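Side-chain contacts in NAD-dependent protein deacylase 2 (Archaeoglobus fulgidus, PDB 4TWJ), which removes acetyl and longer acyl groups from protein lysines using NAD, and by deacetylating the chromatin protein Alba raises its affinity for DNA: residues A[59-62]-A[63-67]; A[124-127]-A[128-131]; A[138-141]-A[142-146]. All coordinates share one frame; numbering follows the deposited sequence.

Contact 1: residues A[59-62]-A[63-67]; sequences NPRA and FWEFS. With ACT (acetate ion), chain D.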
loop_
_atom_site.group_PDB
_atom_site.type_symbol
_atom_site.label_atom_id
_atom_site.label_comp_id
_atom_site.label_asym_id
_atom_site.label_seq_id
_atom_site.Cartn_x
_atom_site.Cartn_y
_atom_site.Cartn_z
ATOM N N ASN A 59 -7.395 13.975 20.133
ATOM C CA ASN A 59 -6.087 14.621 20.187
ATOM C C ASN A 59 -5.412 14.566 18.819
ATOM O O ASN A 59 -4.613 13.670 18.552
ATOM C CB ASN A 59 -5.210 13.959 21.257
ATOM C CG ASN A 59 -3.874 14.665 21.453
ATOM O OD1 ASN A 59 -3.592 15.687 20.836
ATOM N ND2 ASN A 59 -3.040 14.101 22.308
ATOM N N PRO A 60 -5.727 15.537 17.949
ATOM C CA PRO A 60 -5.122 15.538 16.616
ATOM C C PRO A 60 -3.607 15.779 16.643
ATOM O O PRO A 60 -2.895 15.327 15.746
ATOM C CB PRO A 60 -5.855 16.681 15.903
ATOM C CG PRO A 60 -6.319 17.579 17.000
ATOM C CD PRO A 60 -6.670 16.657 18.126
ATOM N N ARG A 61 -3.120 16.471 17.669
ATOM C CA ARG A 61 -1.683 16.701 17.813
ATOM C C ARG A 61 -0.911 15.391 17.991
ATOM O O ARG A 61 0.178 15.233 17.445
ATOM C CB ARG A 61 -1.416 17.655 18.983
ATOM C CG ARG A 61 0.022 18.136 19.095
ATOM C CD ARG A 61 0.116 19.275 20.099
ATOM N NE ARG A 61 1.461 19.841 20.212
ATOM C CZ ARG A 61 2.472 19.286 20.879
ATOM N NH1 ARG A 61 2.326 18.114 21.494
ATOM N NH2 ARG A 61 3.648 19.907 20.920
ATOM N N ALA A 62 -1.480 14.443 18.735
ATOM C CA ALA A 62 -0.857 13.126 18.900
ATOM C C ALA A 62 -0.666 12.409 17.560
ATOM O O ALA A 62 0.383 11.822 17.310
ATOM C CB ALA A 62 -1.666 12.261 19.857
ATOM N N PHE A 63 -1.676 12.465 16.695
ATOM C CA PHE A 63 -1.549 11.898 15.358
ATOM C C PHE A 63 -0.376 12.522 14.606
ATOM O O PHE A 63 0.418 11.822 13.979
ATOM C CB PHE A 63 -2.838 12.095 14.551
ATOM C CG PHE A 63 -2.673 11.821 13.087
ATOM C CD1 PHE A 63 -2.728 10.523 12.599
ATOM C CD2 PHE A 63 -2.435 12.859 12.195
ATOM C CE1 PHE A 63 -2.559 10.265 11.254
ATOM C CE2 PHE A 63 -2.262 12.606 10.846
ATOM C CZ PHE A 63 -2.326 11.308 10.374
ATOM N N TRP A 64 -0.274 13.845 14.662
ATOM C CA TRP A 64 0.782 14.536 13.929
ATOM C C TRP A 64 2.178 14.285 14.514
ATOM O O TRP A 64 3.138 14.117 13.763
ATOM C CB TRP A 64 0.470 16.031 13.824
ATOM C CG TRP A 64 -0.581 16.309 12.789
ATOM C CD1 TRP A 64 -1.823 16.842 12.986
ATOM C CD2 TRP A 64 -0.479 16.037 11.390
ATOM N NE1 TRP A 64 -2.495 16.935 11.786
ATOM C CE2 TRP A 64 -1.689 16.446 10.792
ATOM C CE3 TRP A 64 0.529 15.500 10.582
ATOM C CZ2 TRP A 64 -1.923 16.323 9.424
ATOM C CZ3 TRP A 64 0.303 15.387 9.228
ATOM C CH2 TRP A 64 -0.917 15.798 8.658
ATOM N N GLU A 65 2.290 14.248 15.837
ATOM C CA GLU A 65 3.571 13.932 16.480
ATOM C C GLU A 65 3.994 12.492 16.170
ATOM O O GLU A 65 5.168 12.219 15.942
ATOM C CB GLU A 65 3.493 14.153 17.997
ATOM C CG GLU A 65 3.272 15.605 18.411
ATOM C CD GLU A 65 4.479 16.498 18.186
ATOM O OE1 GLU A 65 4.305 17.740 18.176
ATOM O OE2 GLU A 65 5.600 15.974 18.027
ATOM N N PHE A 66 3.027 11.579 16.148
ATOM C CA PHE A 66 3.288 10.195 15.753
ATOM C C PHE A 66 3.779 10.130 14.304
ATOM O O PHE A 66 4.738 9.423 14.004
ATOM C CB PHE A 66 2.032 9.341 15.932
ATOM C CG PHE A 66 2.163 7.946 15.390
ATOM C CD1 PHE A 66 3.000 7.024 16.006
ATOM C CD2 PHE A 66 1.448 7.554 14.264
ATOM C CE1 PHE A 66 3.122 5.735 15.509
ATOM C CE2 PHE A 66 1.565 6.265 13.762
ATOM C CZ PHE A 66 2.405 5.356 14.386
ATOM N N SER A 67 3.136 10.891 13.421
ATOM C CA SER A 67 3.517 10.925 12.009
ATOM C C SER A 67 4.931 11.472 11.808
ATOM O O SER A 67 5.652 11.026 10.913
ATOM C CB SER A 67 2.513 11.755 11.200
ATOM O OG SER A 67 1.221 11.173 11.231
HETATM C C ACT D . -4.751 19.066 20.801
HETATM O O ACT D . -4.594 17.965 20.232
HETATM O OXT ACT D . -4.012 19.427 21.742
HETATM C CH3 ACT D . -5.848 19.976 20.336
#

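Contact 2: residues A[124-127]-A[128-131]; sequences LDCL and DCHE. With ZN (zinc ion), chain C.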
loop_
_atom_site.group_PDB
_atom_site.type_symbol
_atom_site.label_atom_id
_atom_site.label_comp_id
_atom_site.label_asym_id
_atom_site.label_seq_id
_atom_site.Cartn_x
_atom_site.Cartn_y
_atom_site.Cartn_z
ATOM N N LEU A 124 -5.490 17.545 2.325
ATOM C CA LEU A 124 -5.924 17.622 3.719
ATOM C C LEU A 124 -7.106 18.571 3.870
ATOM O O LEU A 124 -7.335 19.430 3.016
ATOM C CB LEU A 124 -4.774 18.089 4.619
ATOM C CG LEU A 124 -3.419 17.402 4.430
ATOM C CD1 LEU A 124 -2.568 18.122 3.391
ATOM C CD2 LEU A 124 -2.671 17.325 5.752
ATOM N N ASP A 125 -7.849 18.401 4.961
ATOM C CA ASP A 125 -9.022 19.222 5.254
ATOM C C ASP A 125 -9.028 19.645 6.713
ATOM O O ASP A 125 -8.700 18.851 7.592
ATOM C CB ASP A 125 -10.303 18.433 5.002
ATOM C CG ASP A 125 -10.423 17.957 3.579
ATOM O OD1 ASP A 125 -10.882 18.739 2.723
ATOM O OD2 ASP A 125 -10.064 16.793 3.315
ATOM N N CYS A 126 -9.424 20.887 6.971
ATOM C CA CYS A 126 -9.715 21.312 8.334
ATOM C C CYS A 126 -11.115 20.837 8.710
ATOM O O CYS A 126 -12.089 21.179 8.036
ATOM C CB CYS A 126 -9.639 22.823 8.455
ATOM S SG CYS A 126 -10.155 23.453 10.063
ATOM N N LEU A 127 -11.219 20.064 9.788
ATOM C CA LEU A 127 -12.509 19.509 10.208
ATOM C C LEU A 127 -13.477 20.556 10.758
ATOM O O LEU A 127 -14.683 20.307 10.816
ATOM C CB LEU A 127 -12.309 18.411 11.257
ATOM C CG LEU A 127 -11.424 17.223 10.870
ATOM C CD1 LEU A 127 -11.517 16.147 11.943
ATOM C CD2 LEU A 127 -11.796 16.652 9.509
ATOM N N ASP A 128 -12.961 21.715 11.165
ATOM C CA ASP A 128 -13.797 22.769 11.738
ATOM C C ASP A 128 -14.399 23.711 10.692
ATOM O O ASP A 128 -15.611 23.930 10.694
ATOM C CB ASP A 128 -13.017 23.567 12.789
ATOM C CG ASP A 128 -12.864 22.812 14.101
ATOM O OD1 ASP A 128 -11.752 22.819 14.660
ATOM O OD2 ASP A 128 -13.855 22.212 14.576
ATOM N N CYS A 129 -13.568 24.272 9.812
ATOM C CA CYS A 129 -14.051 25.226 8.800
ATOM C C CYS A 129 -14.032 24.677 7.366
ATOM O O CYS A 129 -14.439 25.376 6.436
ATOM C CB CYS A 129 -13.250 26.526 8.872
ATOM S SG CYS A 129 -11.647 26.471 8.040
ATOM N N HIS A 130 -13.554 23.443 7.195
ATOM C CA HIS A 130 -13.606 22.713 5.914
ATOM C C HIS A 130 -12.664 23.268 4.832
ATOM O O HIS A 130 -12.802 22.947 3.648
ATOM C CB HIS A 130 -15.054 22.617 5.409
ATOM C CG HIS A 130 -16.042 22.288 6.486
ATOM N ND1 HIS A 130 -16.175 21.021 7.012
ATOM C CD2 HIS A 130 -16.931 23.067 7.150
ATOM C CE1 HIS A 130 -17.109 21.032 7.949
ATOM N NE2 HIS A 130 -17.582 22.261 8.052
ATOM N N GLU A 131 -11.689 24.070 5.247
ATOM C CA GLU A 131 -10.641 24.549 4.348
ATOM C C GLU A 131 -9.839 23.361 3.816
ATOM O O GLU A 131 -9.609 22.394 4.545
ATOM C CB GLU A 131 -9.706 25.505 5.091
ATOM C CG GLU A 131 -8.815 26.352 4.204
ATOM C CD GLU A 131 -9.560 27.444 3.447
ATOM O OE1 GLU A 131 -10.789 27.582 3.590
ATOM O OE2 GLU A 131 -8.899 28.176 2.691
HETATM ZN ZN ZN C . -10.136 25.739 9.642
HETATM O O HOH W 1 -13.098 20.244 3.296
#

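Contact 3: residues A[138-141]-A[142-146]; sequences FVED and FNKGE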
loop_
_atom_site.group_PDB
_atom_site.type_symbol
_atom_site.label_atom_id
_atom_site.label_comp_id
_atom_site.label_asym_id
_atom_site.label_seq_id
_atom_site.Cartn_x
_atom_site.Cartn_y
_atom_site.Cartn_z
ATOM N N PHE A 138 2.310 22.266 4.075
ATOM C CA PHE A 138 2.651 21.938 5.462
ATOM C C PHE A 138 4.018 21.297 5.640
ATOM O O PHE A 138 4.554 21.291 6.748
ATOM C CB PHE A 138 1.618 20.967 6.035
ATOM C CG PHE A 138 0.268 21.573 6.255
ATOM C CD1 PHE A 138 0.106 22.622 7.145
ATOM C CD2 PHE A 138 -0.850 21.069 5.605
ATOM C CE1 PHE A 138 -1.139 23.173 7.364
ATOM C CE2 PHE A 138 -2.097 21.617 5.825
ATOM C CZ PHE A 138 -2.241 22.673 6.700
ATOM N N VAL A 139 4.570 20.739 4.568
ATOM C CA VAL A 139 5.706 19.827 4.693
ATOM C C VAL A 139 6.951 20.471 5.326
ATOM O O VAL A 139 7.630 19.826 6.127
ATOM C CB VAL A 139 6.043 19.146 3.341
ATOM C CG1 VAL A 139 6.552 20.156 2.320
ATOM C CG2 VAL A 139 7.038 18.007 3.548
ATOM N N GLU A 140 7.238 21.731 4.995
ATOM C CA GLU A 140 8.385 22.422 5.601
ATOM C C GLU A 140 8.235 22.506 7.120
ATOM O O GLU A 140 9.120 22.068 7.856
ATOM C CB GLU A 140 8.584 23.829 5.023
ATOM C CG GLU A 140 9.843 24.511 5.550
ATOM C CD GLU A 140 9.998 25.954 5.109
ATOM O OE1 GLU A 140 10.814 26.668 5.733
ATOM O OE2 GLU A 140 9.322 26.384 4.152
ATOM N N ASP A 141 7.123 23.079 7.574
ATOM C CA ASP A 141 6.826 23.192 9.004
ATOM C C ASP A 141 6.851 21.821 9.666
ATOM O O ASP A 141 7.441 21.642 10.731
ATOM C CB ASP A 141 5.449 23.831 9.227
ATOM C CG ASP A 141 5.447 25.338 9.003
ATOM O OD1 ASP A 141 6.523 25.934 8.776
ATOM O OD2 ASP A 141 4.351 25.932 9.069
ATOM N N PHE A 142 6.207 20.857 9.017
ATOM C CA PHE A 142 6.126 19.489 9.518
ATOM C C PHE A 142 7.509 18.903 9.789
ATOM O O PHE A 142 7.735 18.292 10.838
ATOM C CB PHE A 142 5.359 18.625 8.513
ATOM C CG PHE A 142 5.292 17.170 8.875
ATOM C CD1 PHE A 142 4.346 16.710 9.780
ATOM C CD2 PHE A 142 6.156 16.254 8.287
ATOM C CE1 PHE A 142 4.272 15.364 10.101
ATOM C CE2 PHE A 142 6.084 14.910 8.606
ATOM C CZ PHE A 142 5.141 14.465 9.514
ATOM N N ASN A 143 8.440 19.105 8.858
ATOM C CA ASN A 143 9.807 18.594 9.024
ATOM C C ASN A 143 10.573 19.262 10.178
ATOM O O ASN A 143 11.538 18.684 10.689
ATOM C CB ASN A 143 10.595 18.714 7.712
ATOM C CG ASN A 143 10.122 17.733 6.644
ATOM O OD1 ASN A 143 9.466 16.735 6.940
ATOM N ND2 ASN A 143 10.467 18.012 5.393
ATOM N N LYS A 144 10.135 20.461 10.574
ATOM C CA LYS A 144 10.661 21.179 11.750
ATOM C C LYS A 144 9.902 20.863 13.039
ATOM O O LYS A 144 10.189 21.448 14.088
ATOM C CB LYS A 144 10.559 22.693 11.543
ATOM C CG LYS A 144 11.178 23.225 10.274
ATOM C CD LYS A 144 12.688 23.101 10.278
ATOM C CE LYS A 144 13.320 24.283 9.564
ATOM N NZ LYS A 144 12.715 24.531 8.222
ATOM N N GLY A 145 8.909 19.981 12.964
ATOM C CA GLY A 145 8.136 19.601 14.140
ATOM C C GLY A 145 6.996 20.549 14.474
ATOM O O GLY A 145 6.452 20.510 15.579
ATOM N N GLU A 146 6.621 21.397 13.522
ATOM C CA GLU A 146 5.463 22.266 13.698
ATOM C C GLU A 146 4.259 21.566 13.085
ATOM O O GLU A 146 4.237 21.311 11.885
ATOM C CB GLU A 146 5.718 23.625 13.058
ATOM C CG GLU A 146 6.669 24.477 13.890
ATOM C CD GLU A 146 7.383 25.554 13.099
ATOM O OE1 GLU A 146 7.877 26.510 13.733
ATOM O OE2 GLU A 146 7.465 25.447 11.854
HETATM O O HOH W 2 2.971 21.683 9.315
#

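Contact 1: residues A[59-62]-A[63-67]
The amide nitrogens of Trp64, Glu65 and Phe66 bond back to the carbonyl oxygens of Pro60, Arg61 and Ala62, the i to i+4 ladder that opens helix 60-73 of this sirtuin. Asn59 is the N-cap: its OD1 takes a weak bond from Ala62 N at 3.2 Å, which suits asparagine, whose short amide can fold back on the first turn. Pro60 follows naturally, because the first residue of a helix needs no amide hydrogen. An acetate ion, probably from the crystallisation liquor, accepts a weak bond from Arg61 N. One turn apart, Arg61 and Glu65 form a salt bridge of charge alone. Arg61 runs out extended, whereas Glu65 bends about CB-CG (chi2 -71°), and this bend carries OE1 over the centre of one guanidinium face, 3.6 Å from NH2; no N-H points at it, and the two planes are 38° apart. The inner side of the helix is aromatic. The Phe63 ring turns its CE2 to the centre of one indole face of Trp64, and Trp64 CE2 lies at the edge of the Phe63 ring, in the ring plane. Trp64 NE1 is satisfied by Val158 O, while Phe63 and Phe66 pack on the modified side chain of the bound peptide. Ser67 completes the turn by donating through OG to Phe63 O at 2.9 Å, while its own N reaches that oxygen from the opposite face.

Contact 2: residues A[124-127]-A[128-131]
Cys126 and Cys129 turn their sulfurs to one zinc ion, the CxxC half of the four-cysteine site of the sirtuin zinc module; Cys150 and Cys153 supply the other two ligands. Each sulfur lies 2.3 Å from the metal, and the two SG atoms are 3.9 Å apart. They arrive by different torsions: in Cys126 SG stands opposite the backbone N (chi1 174°), whereas in Cys129 it sits between N and the carbonyl carbon (chi1 81°), so that two residues on a tight turn can aim at the same point.

The turn also supplies N-H groups to the thiolates. Cys129 N points almost straight at Cys126 SG, 3.5 Å away with an angle of 177° at the hydrogen, and Asp128 N adds a weak bond to the same sulfur. Glu131 N gives a similar weak bond to Cys129 SG. Such donors would be expected to offset part of the negative charge gathered round the zinc, and cysteine suits both places because its sulfur can bind metal and accept these bonds together.

Beyond the ligands the side chains diverge. Leu127 lies against Tyr157 and Lys159, and Asp128, next to it, sends OD1 to Ser155 OG. His130 has positive phi, which helps the chain reverse, and its ring stands obliquely beside Leu127 O, CE1 3.8 Å from that oxygen. Glu131 carries its carboxylate to Lys152, while Asp125 pairs through OD2 with Arg161 and through OD1 with a water that also donates to His130 O. The loop is closed by Cys126 N, which donates to Glu131 O at 2.9 Å, in the carbonyl plane.

Contact 3: residues A[138-141]-A[142-146]
Phe142 opens the second half of the short helix 139-143 by donating its N to Phe138 O at 2.8 Å. Its CG stands across from the backbone N (chi1 176°), which sends the ring away from Phe138 to meet Trp135 edge-to-face and to touch Ser67, Met68 and Lys71 of helix 60-73; a large flat hydrocarbon suits this buried side. Asn143 continues the ladder to Val139 O, and its amide lies alongside the Val139 side chain, ND2 being 3.9 Å from CG2. Lys144 runs beside Glu140, both pointing the same way. Bent at chi2, chi3 and chi4, it curls toward the extended Glu140 and brings NZ to 3.8 Å from OE1, a long salt bridge at the surface. Gly145 ends the helix in a Schellman motif: at its backbone angles (phi 84°) a residue lacking CB avoids crowding the preceding carbonyl oxygen, which suits glycine. Its N bonds to Phe142 O, and Glu146 N reaches back to Asp141 O at 2.9 Å from above the carbonyl plane. This return brings the carboxylates of Glu146 and Asp141 together, OE2 to OD1 3.3 Å, with their planes 82° apart. Lys144 NZ is 6.4 Å from Asp141 OD1, too far to bridge them directly. The charges would be expected to oppose the turn that these backbone bonds favour, and such close acids probably raise each other's affinity for a proton.

In the fold
The three contacts lie on the same side of the chain's centre and touch one another through hydrophobic side chains where helix 60-73 meets the zinc module. Trp64 of contact 1 meets both others: its CH2 is 3.7 Å from Leu124 CD2 of contact 2, and its CE3 is 3.8 Å from Phe142 CE1 of contact 3. Leu124 CD1 also lies 4.1 Å from Phe138 CD2, joining contacts 2 and 3. Between nearest atoms, the zinc is about 9 Å from the Phe138 side chain and about 12 Å from that of Pro60. Contacts 1 and 3 both reach the peptide's modified side chain, and nearest side-chain atoms of Phe63 and NAD-binding Ile102 are about 6 Å apart.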